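Local coordinates for nine-heme cytochrome C (Desulfovibrio desulfuricans, PDB 1OFW), which carries nine c-type hemes and may form part of a transmembrane redox complex that passes electrons to the cytoplasm for sulfate reduction, at residues 202-205 and 206-209; 62-65 and 66-70; 258-261 and 262-266. All blocks are in the same frame, centred on the assembly; numbering follows the deposited sequence.

Contact 1 of 3, residues 202-205 and 206-209; sequences TSLM and ERIK. With HEC (heme c), chain J.
Ser203 and Arg207, one helical turn apart, meet at a single heme propionate and share its two oxygens. Ser203 OG donates to heme O1D at 2.5 Å, while Arg207 NH1 reaches heme O2D at 3.2 Å with an N-H...O angle of 163°. That second bond is nearly straight, and O2D lies at the edge of the guanidinium, close to its plane. Ser203 OG sits obliquely to the same group; its approach to Arg207 NH2 has a poor angle and is not counted as a bond, so that each side chain bonds one oxygen of the same carboxylate. The serine hydroxyl points at the heme because OG is anti to the backbone N (chi1 -179°), and the arginine chain bends at chi3 to bring its end back along the helix. Thr196 OG1 and Arg199 NE also hydrogen-bond to this heme. Beside the polar pair, Leu204 places CD1 3.7 Å from heme CBC, an apolar contact at the thioether-bearing edge.

These residues span the last part of helix 197-206 and the type I beta turn from Glu206 to Lys209. Glu206 N reaches Thr202 O at 3.0 Å, Arg207 N to Ser203 O is weak, and Ile208 N bonds Met205 O three residues back, from 63° above the carbonyl plane. A water donates to Leu204 O at 2.8 Å and accepts a weak bond from Arg207 NE, bridging the backbone to the arginine chain. Within the turn, Lys209 NZ forms a salt bridge with Glu206 OE2, though its very short modelled length is doubtful. Leu204 and Ile208 also touch a second heme, and Ile208 packs near His218, an axial ligand of heme 4, with Glu110 of helix 109-112 beside it.

Contact 2 of 3, residues 62-65 and 66-70; sequences CHTV and EGKAE. With HEC (heme c), chain D.
Thr64 and Lys68 cross at about a right angle, CG2 of the threonine lying 3.8 Å from CD of the lysine, and Cys62 SG rests 3.9 Å from Glu70 CB; these touches lie between the two arms of a tight reversal, their end-to-end directions being 177° apart. At its bend Gly67 N bonds Thr64 O at 3.2 Å, the donor standing well above the carbonyl plane. At the phi/psi of Gly67 (88°/160°) a side chain would press on the preceding carbonyl oxygen, so glycine suits the position. Water adds two bridges. One lies 2.6 Å from Cys62 O, to which it can donate, and accepts from Lys68 N; the other joins Thr64 OG1 to Glu66 OE2, which also takes the backbone N-H of Glu21. Covalent and metal bonds anchor the first arm: Cys62 SG is bonded to heme CAC at 1.8 Å. His63 NE2 binds heme FE at 2.0 Å, with His52 as the other axial ligand. Cys59, Cys62 and His63 form the CXXCH motif of c-type cytochromes. The His63 ND1 bond to Ile74 O would help set the imidazole's rotation about the iron axis, and would probably make it a stronger electron donor, favouring oxidised iron.

Contact 3 of 3, residues 258-261 and 262-266; sequences NLMA and AYHLQ. With HEC (heme c), chain K.
The imidazole of His264 has Met260 O over one face and heme atoms ND and CHB at its edge, near its plane; NE2 binds the iron at 2.0 Å. Met260 comes to the same ring from the preceding turn: its CG lies 3.7 Å from His264 CE1, and its sulfur makes an oblique Met-aromatic contact, 5.0 Å from the ring centroid and 53° off the normal. Met260 CG swings away from the backbone N (chi1 -175°), and the chain runs out beside the histidine to set SD 3.6 Å from heme C3A, over a pyrrole on the His264 side of the porphyrin. The Tyr263 ring is met obliquely by heme CAD, and its CE1 lies 3.5 Å from Leu259 CG; its hydroxyl bonds a propionate of another heme. Regular helical bonds keep these residues in step, such as His264 N to Met260 O at 3.0 Å. Asn258 is the N-cap, OD1 accepting from Ala261 N at 3.2 Å (159°), with its ND2 weakly held by Lys247 O. With His288 as the second axial ligand, the arrangement is the bis-histidine heme c site of the class III cytochromes.

In the fold
From the N terminus the order is contact 2, contact 1, contact 3, strictly in series: none nests in or crosses another, and each is a local contact within one continuous run of eight or nine residues. Contact 2 folds the loop between helices 47-50 and 76-81 against a heme of the N-terminal class III cytochrome region. Contacts 1 and 3 fall in the C-terminal one, at the end of helix 197-206 and the start of helix 259-273. Their centres are 24 Å apart, against 41 and 46 Å from contact 2, which lies across the chain's centre from both. Contact 1 touches two hemes near heme 4 ligands, consistent with a place near heme 4, between the two tetraheme clusters.

Contact 1 of 3, residues 202-205 and 206-209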
# COMPACT_ATOMS: atom_id res chain seq x y z
N THR A 202 -14.16 4.42 12.71
CA THR A 202 -14.38 5.83 12.40
C THR A 202 -13.13 6.64 12.72
O THR A 202 -12.73 7.44 11.86
CB THR A 202 -15.59 6.35 13.18
OG1 THR A 202 -16.74 5.65 12.75
CG2 THR A 202 -15.87 7.82 12.86
N SER A 203 -12.49 6.46 13.84
CA SER A 203 -11.29 7.15 14.26
C SER A 203 -10.12 6.88 13.31
O SER A 203 -9.38 7.77 12.92
CB SER A 203 -10.92 6.67 15.65
OG SER A 203 -9.75 7.33 16.14
N LEU A 204 -9.98 5.60 12.94
CA LEU A 204 -8.89 5.19 12.06
C LEU A 204 -9.06 5.80 10.68
O LEU A 204 -8.09 6.27 10.08
CB LEU A 204 -8.80 3.66 11.99
CG LEU A 204 -8.35 3.01 13.31
CD1 LEU A 204 -8.69 1.54 13.36
CD2 LEU A 204 -6.85 3.23 13.57
N MET A 205 -10.27 5.83 10.16
CA MET A 205 -10.55 6.42 8.85
C MET A 205 -10.40 7.94 8.87
O MET A 205 -9.96 8.56 7.89
CB MET A 205 -11.98 6.07 8.44
CG MET A 205 -12.12 4.63 7.99
SD MET A 205 -13.79 4.09 7.64
CE MET A 205 -14.14 5.09 6.20
N GLU A 206 -10.78 8.60 9.97
CA GLU A 206 -10.74 10.07 9.99
C GLU A 206 -9.32 10.57 9.80
O GLU A 206 -9.11 11.58 9.10
CB GLU A 206 -11.35 10.56 11.31
CG GLU A 206 -11.05 12.02 11.64
CD GLU A 206 -11.89 12.94 10.78
OE1 GLU A 206 -12.86 12.42 10.19
OE2 GLU A 206 -11.55 14.14 10.69
N ARG A 207 -8.35 9.90 10.39
CA ARG A 207 -6.96 10.32 10.38
C ARG A 207 -6.29 10.17 9.00
O ARG A 207 -5.18 10.73 8.82
CB ARG A 207 -6.13 9.53 11.37
CG ARG A 207 -5.99 10.14 12.76
CD ARG A 207 -5.15 9.19 13.66
NE ARG A 207 -6.09 8.17 14.08
CZ ARG A 207 -6.51 7.83 15.28
NH1 ARG A 207 -6.12 8.39 16.41
NH2 ARG A 207 -7.40 6.84 15.32
N ILE A 208 -6.91 9.42 8.10
CA ILE A 208 -6.33 9.22 6.77
C ILE A 208 -7.23 9.66 5.65
O ILE A 208 -7.04 9.32 4.48
CB ILE A 208 -6.01 7.72 6.58
CG1 ILE A 208 -7.20 6.81 6.58
CG2 ILE A 208 -5.02 7.30 7.66
CD1 ILE A 208 -6.96 5.43 6.01
N LYS A 209 -8.28 10.45 5.99
CA LYS A 209 -9.31 10.66 4.97
C LYS A 209 -8.79 11.46 3.78
O LYS A 209 -9.33 11.34 2.67
CB LYS A 209 -10.57 11.32 5.57
CG LYS A 209 -10.38 12.75 6.00
CD LYS A 209 -11.62 13.24 6.77
CE LYS A 209 -11.31 14.56 7.46
NZ LYS A 209 -12.34 14.93 8.46
FE HEC J . -8.31 -0.22 20.33
CHA HEC J . -8.38 2.72 22.02
CHB HEC J . -9.88 -1.78 22.94
CHC HEC J . -8.25 -3.15 18.62
CHD HEC J . -6.74 1.34 17.69
NA HEC J . -8.99 0.34 22.12
C1A HEC J . -8.94 1.63 22.65
C2A HEC J . -9.56 1.64 23.96
C3A HEC J . -9.95 0.38 24.22
C4A HEC J . -9.62 -0.43 23.07
CMA HEC J . -10.62 -0.22 25.46
CAA HEC J . -9.71 2.90 24.81
CBA HEC J . -11.07 3.57 24.57
CGA HEC J . -11.92 3.23 23.38
O1A HEC J . -11.78 4.00 22.39
O2A HEC J . -12.74 2.26 23.36
NB HEC J . -8.87 -2.08 20.73
C1B HEC J . -9.56 -2.55 21.85
C2B HEC J . -9.86 -3.96 21.69
C3B HEC J . -9.41 -4.35 20.48
C4B HEC J . -8.80 -3.17 19.88
CMB HEC J . -10.56 -4.78 22.77
CAB HEC J . -9.45 -5.71 19.81
CBB HEC J . -10.84 -6.40 19.87
NC HEC J . -7.58 -0.77 18.55
C1C HEC J . -7.67 -2.05 18.03
C2C HEC J . -7.01 -2.13 16.73
C3C HEC J . -6.64 -0.87 16.45
C4C HEC J . -6.98 -0.02 17.57
CMC HEC J . -6.81 -3.45 15.97
CAC HEC J . -5.88 -0.27 15.24
CBC HEC J . -6.10 -0.99 13.91
ND HEC J . -7.71 1.65 19.93
C1D HEC J . -7.08 2.10 18.78
C2D HEC J . -6.81 3.52 18.90
C3D HEC J . -7.25 3.91 20.12
C4D HEC J . -7.83 2.76 20.76
CMD HEC J . -6.12 4.38 17.82
CAD HEC J . -7.10 5.33 20.69
CBD HEC J . -8.46 6.05 20.57
CGD HEC J . -8.59 6.71 19.21
O1D HEC J . -9.39 6.21 18.39
O2D HEC J . -7.86 7.71 19.00
O HOH W 1 -5.62 6.16 11.43

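Contact 2 of 3, residues 62-65 and 66-70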
# COMPACT_ATOMS: atom_id res chain seq x y z
N CYS A 62 19.33 3.67 -16.70
CA CYS A 62 20.31 2.78 -16.08
C CYS A 62 19.75 1.43 -15.70
O CYS A 62 20.43 0.42 -15.65
CB CYS A 62 20.85 3.48 -14.83
SG CYS A 62 21.74 5.01 -15.20
N HIS A 63 18.45 1.40 -15.39
CA HIS A 63 17.77 0.21 -14.90
C HIS A 63 16.83 -0.29 -15.99
O HIS A 63 15.66 0.04 -16.02
CB HIS A 63 16.98 0.46 -13.61
CG HIS A 63 17.81 0.89 -12.44
ND1 HIS A 63 18.72 0.07 -11.82
CD2 HIS A 63 17.85 2.04 -11.75
CE1 HIS A 63 19.28 0.70 -10.82
NE2 HIS A 63 18.79 1.94 -10.72
N THR A 64 17.36 -1.11 -16.88
CA THR A 64 16.51 -1.69 -17.92
C THR A 64 15.98 -3.05 -17.50
O THR A 64 16.37 -3.60 -16.46
CB THR A 64 17.30 -1.83 -19.23
OG1 THR A 64 18.52 -2.51 -18.88
CG2 THR A 64 17.68 -0.49 -19.81
N VAL A 65 15.06 -3.58 -18.28
CA VAL A 65 14.45 -4.85 -17.93
C VAL A 65 15.48 -5.95 -17.66
O VAL A 65 15.33 -6.68 -16.69
CB VAL A 65 13.44 -5.33 -19.00
CG1 VAL A 65 12.99 -6.74 -18.64
CG2 VAL A 65 12.26 -4.35 -19.12
N GLU A 66 16.53 -6.04 -18.47
CA GLU A 66 17.54 -7.10 -18.39
C GLU A 66 18.71 -6.79 -17.49
O GLU A 66 19.50 -7.59 -17.02
CB GLU A 66 18.06 -7.33 -19.84
CG GLU A 66 18.70 -6.11 -20.49
CD GLU A 66 17.82 -5.28 -21.39
OE1 GLU A 66 16.58 -5.34 -21.19
OE2 GLU A 66 18.31 -4.58 -22.31
N GLY A 67 18.84 -5.51 -17.22
CA GLY A 67 19.95 -4.89 -16.54
C GLY A 67 21.10 -4.47 -17.44
O GLY A 67 21.27 -4.94 -18.56
N LYS A 68 21.92 -3.56 -16.96
CA LYS A 68 23.04 -3.05 -17.74
C LYS A 68 24.03 -2.37 -16.80
O LYS A 68 23.81 -2.08 -15.64
CB LYS A 68 22.57 -2.11 -18.83
CG LYS A 68 22.21 -0.71 -18.36
CD LYS A 68 21.43 0.02 -19.42
CE LYS A 68 22.20 1.00 -20.26
NZ LYS A 68 21.26 1.77 -21.13
N ALA A 69 25.21 -2.13 -17.37
CA ALA A 69 26.28 -1.71 -16.49
C ALA A 69 26.03 -0.37 -15.83
O ALA A 69 26.50 -0.19 -14.71
CB ALA A 69 27.57 -1.67 -17.32
N GLU A 70 25.35 0.56 -16.46
CA GLU A 70 25.14 1.87 -15.84
C GLU A 70 24.32 1.79 -14.54
O GLU A 70 24.44 2.70 -13.72
CB GLU A 70 24.49 2.80 -16.85
CG GLU A 70 25.45 3.23 -17.95
CD GLU A 70 25.61 2.28 -19.11
OE1 GLU A 70 26.21 2.63 -20.15
OE2 GLU A 70 25.18 1.12 -19.06
FE HEC D . 19.25 3.33 -9.33
CHA HEC D . 20.72 1.03 -7.28
CHB HEC D . 16.21 2.72 -7.89
CHC HEC D . 17.89 5.85 -11.19
CHD HEC D . 22.15 3.60 -11.08
NA HEC D . 18.61 2.12 -7.89
C1A HEC D . 19.37 1.24 -7.12
C2A HEC D . 18.51 0.60 -6.14
C3A HEC D . 17.24 1.03 -6.37
C4A HEC D . 17.30 2.01 -7.43
CMA HEC D . 15.98 0.65 -5.59
CAA HEC D . 18.96 -0.34 -5.01
CBA HEC D . 18.85 -1.82 -5.44
CGA HEC D . 19.33 -2.75 -4.33
O1A HEC D . 20.02 -2.29 -3.38
O2A HEC D . 18.96 -3.94 -4.43
NB HEC D . 17.46 4.17 -9.48
C1B HEC D . 16.32 3.74 -8.82
C2B HEC D . 15.20 4.60 -9.20
C3B HEC D . 15.64 5.47 -10.12
C4B HEC D . 17.07 5.19 -10.31
CMB HEC D . 13.79 4.46 -8.59
CAB HEC D . 14.91 6.59 -10.87
CBB HEC D . 14.19 7.51 -9.86
NC HEC D . 19.93 4.55 -10.77
C1C HEC D . 19.19 5.48 -11.47
C2C HEC D . 19.98 6.05 -12.56
C3C HEC D . 21.17 5.41 -12.55
C4C HEC D . 21.14 4.48 -11.44
CMC HEC D . 19.43 7.13 -13.52
CAC HEC D . 22.34 5.50 -13.55
CBC HEC D . 22.90 6.92 -13.71
ND HEC D . 21.10 2.61 -9.11
C1D HEC D . 22.17 2.85 -9.95
C2D HEC D . 23.34 2.19 -9.41
C3D HEC D . 22.97 1.52 -8.31
C4D HEC D . 21.53 1.69 -8.18
CMD HEC D . 24.73 2.33 -10.07
CAD HEC D . 23.83 0.75 -7.27
CBD HEC D . 24.24 1.79 -6.20
CGD HEC D . 24.81 1.22 -4.92
O1D HEC D . 25.06 2.01 -3.97
O2D HEC D . 24.98 -0.02 -4.90
O HOH W 2 20.71 -2.09 -14.85
O HOH W 3 19.89 -2.87 -21.17

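Contact 3 of 3, residues 258-261 and 262-266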
# COMPACT_ATOMS: atom_id res chain seq x y z
N ASN A 258 -4.08 -19.38 19.10
CA ASN A 258 -5.38 -19.71 19.67
C ASN A 258 -6.19 -18.45 19.86
O ASN A 258 -5.67 -17.34 19.70
CB ASN A 258 -5.23 -20.52 20.95
CG ASN A 258 -4.96 -19.80 22.23
OD1 ASN A 258 -4.54 -18.65 22.32
ND2 ASN A 258 -5.25 -20.51 23.33
N LEU A 259 -7.47 -18.61 20.14
CA LEU A 259 -8.36 -17.45 20.06
C LEU A 259 -8.00 -16.38 21.06
O LEU A 259 -8.04 -15.19 20.69
CB LEU A 259 -9.81 -17.89 20.22
CG LEU A 259 -10.89 -16.84 20.10
CD1 LEU A 259 -10.85 -16.16 18.72
CD2 LEU A 259 -12.30 -17.37 20.32
N MET A 260 -7.69 -16.67 22.32
CA MET A 260 -7.27 -15.60 23.22
C MET A 260 -6.06 -14.82 22.69
O MET A 260 -6.00 -13.59 22.71
CB MET A 260 -6.88 -16.17 24.59
CG MET A 260 -6.54 -15.09 25.59
SD MET A 260 -6.08 -15.81 27.17
CE MET A 260 -4.54 -16.58 26.67
N ALA A 261 -5.06 -15.53 22.21
CA ALA A 261 -3.85 -14.90 21.74
C ALA A 261 -4.15 -14.13 20.45
O ALA A 261 -3.53 -13.10 20.17
CB ALA A 261 -2.72 -15.92 21.53
N ALA A 262 -5.06 -14.62 19.64
CA ALA A 262 -5.45 -13.92 18.42
C ALA A 262 -6.01 -12.54 18.75
O ALA A 262 -5.60 -11.53 18.16
CB ALA A 262 -6.43 -14.76 17.63
N TYR A 263 -6.95 -12.45 19.71
CA TYR A 263 -7.46 -11.16 20.12
C TYR A 263 -6.35 -10.30 20.68
O TYR A 263 -6.15 -9.14 20.31
CB TYR A 263 -8.54 -11.32 21.18
CG TYR A 263 -9.87 -11.89 20.73
CD1 TYR A 263 -10.42 -12.97 21.40
CD2 TYR A 263 -10.60 -11.37 19.67
CE1 TYR A 263 -11.63 -13.51 21.04
CE2 TYR A 263 -11.82 -11.92 19.29
CZ TYR A 263 -12.34 -13.00 19.98
OH TYR A 263 -13.56 -13.57 19.63
N HIS A 264 -5.56 -10.89 21.60
CA HIS A 264 -4.53 -10.05 22.22
C HIS A 264 -3.54 -9.50 21.24
O HIS A 264 -3.14 -8.35 21.23
CB HIS A 264 -3.86 -10.86 23.33
CG HIS A 264 -4.66 -10.96 24.58
ND1 HIS A 264 -4.32 -11.87 25.57
CD2 HIS A 264 -5.72 -10.28 25.03
CE1 HIS A 264 -5.19 -11.73 26.55
NE2 HIS A 264 -6.07 -10.78 26.28
N LEU A 265 -3.04 -10.39 20.36
CA LEU A 265 -2.03 -9.95 19.41
C LEU A 265 -2.55 -8.95 18.41
O LEU A 265 -1.84 -8.02 18.03
CB LEU A 265 -1.49 -11.17 18.62
CG LEU A 265 -0.62 -12.11 19.45
CD1 LEU A 265 -0.43 -13.43 18.68
CD2 LEU A 265 0.70 -11.43 19.77
N GLN A 266 -3.80 -9.08 17.98
CA GLN A 266 -4.34 -8.11 17.04
C GLN A 266 -4.65 -6.79 17.72
O GLN A 266 -4.19 -5.74 17.24
CB GLN A 266 -5.63 -8.62 16.38
CG GLN A 266 -6.01 -7.86 15.12
CD GLN A 266 -7.12 -8.54 14.30
OE1 GLN A 266 -6.86 -9.28 13.35
NE2 GLN A 266 -8.28 -8.21 14.72
FE HEC K . -7.47 -10.03 27.50
CHA HEC K . -9.67 -12.42 26.56
CHB HEC K . -6.29 -12.08 30.04
CHC HEC K . -5.21 -7.62 28.47
CHD HEC K . -8.56 -8.01 25.02
NA HEC K . -7.84 -11.87 28.13
C1A HEC K . -8.85 -12.70 27.64
C2A HEC K . -8.93 -13.91 28.43
C3A HEC K . -8.03 -13.79 29.42
C4A HEC K . -7.32 -12.55 29.23
CMA HEC K . -7.79 -14.75 30.59
CAA HEC K . -9.89 -15.09 28.17
CBA HEC K . -11.34 -14.67 28.53
CGA HEC K . -11.70 -14.74 29.99
O1A HEC K . -11.09 -15.54 30.73
O2A HEC K . -12.62 -13.97 30.35
NB HEC K . -6.13 -9.86 28.97
C1B HEC K . -5.79 -10.80 29.93
C2B HEC K . -4.80 -10.23 30.84
C3B HEC K . -4.50 -9.00 30.39
C4B HEC K . -5.29 -8.79 29.20
CMB HEC K . -4.26 -10.97 32.08
CAB HEC K . -3.51 -7.98 30.95
CBB HEC K . -2.06 -8.51 30.73
NC HEC K . -6.99 -8.18 26.92
C1C HEC K . -6.04 -7.31 27.41
C2C HEC K . -6.11 -6.05 26.71
C3C HEC K . -7.10 -6.15 25.78
C4C HEC K . -7.61 -7.51 25.87
CMC HEC K . -5.27 -4.81 27.01
CAC HEC K . -7.65 -5.07 24.87
CBC HEC K . -6.60 -4.29 24.04
ND HEC K . -8.74 -10.22 25.99
C1D HEC K . -9.15 -9.25 25.10
C2D HEC K . -10.25 -9.74 24.30
C3D HEC K . -10.57 -10.95 24.76
C4D HEC K . -9.64 -11.27 25.81
CMD HEC K . -10.88 -8.92 23.14
CAD HEC K . -11.73 -11.91 24.35
CBD HEC K . -12.84 -11.76 25.45
CGD HEC K . -13.84 -12.93 25.42
O1D HEC K . -14.47 -13.16 26.51
O2D HEC K . -13.96 -13.57 24.37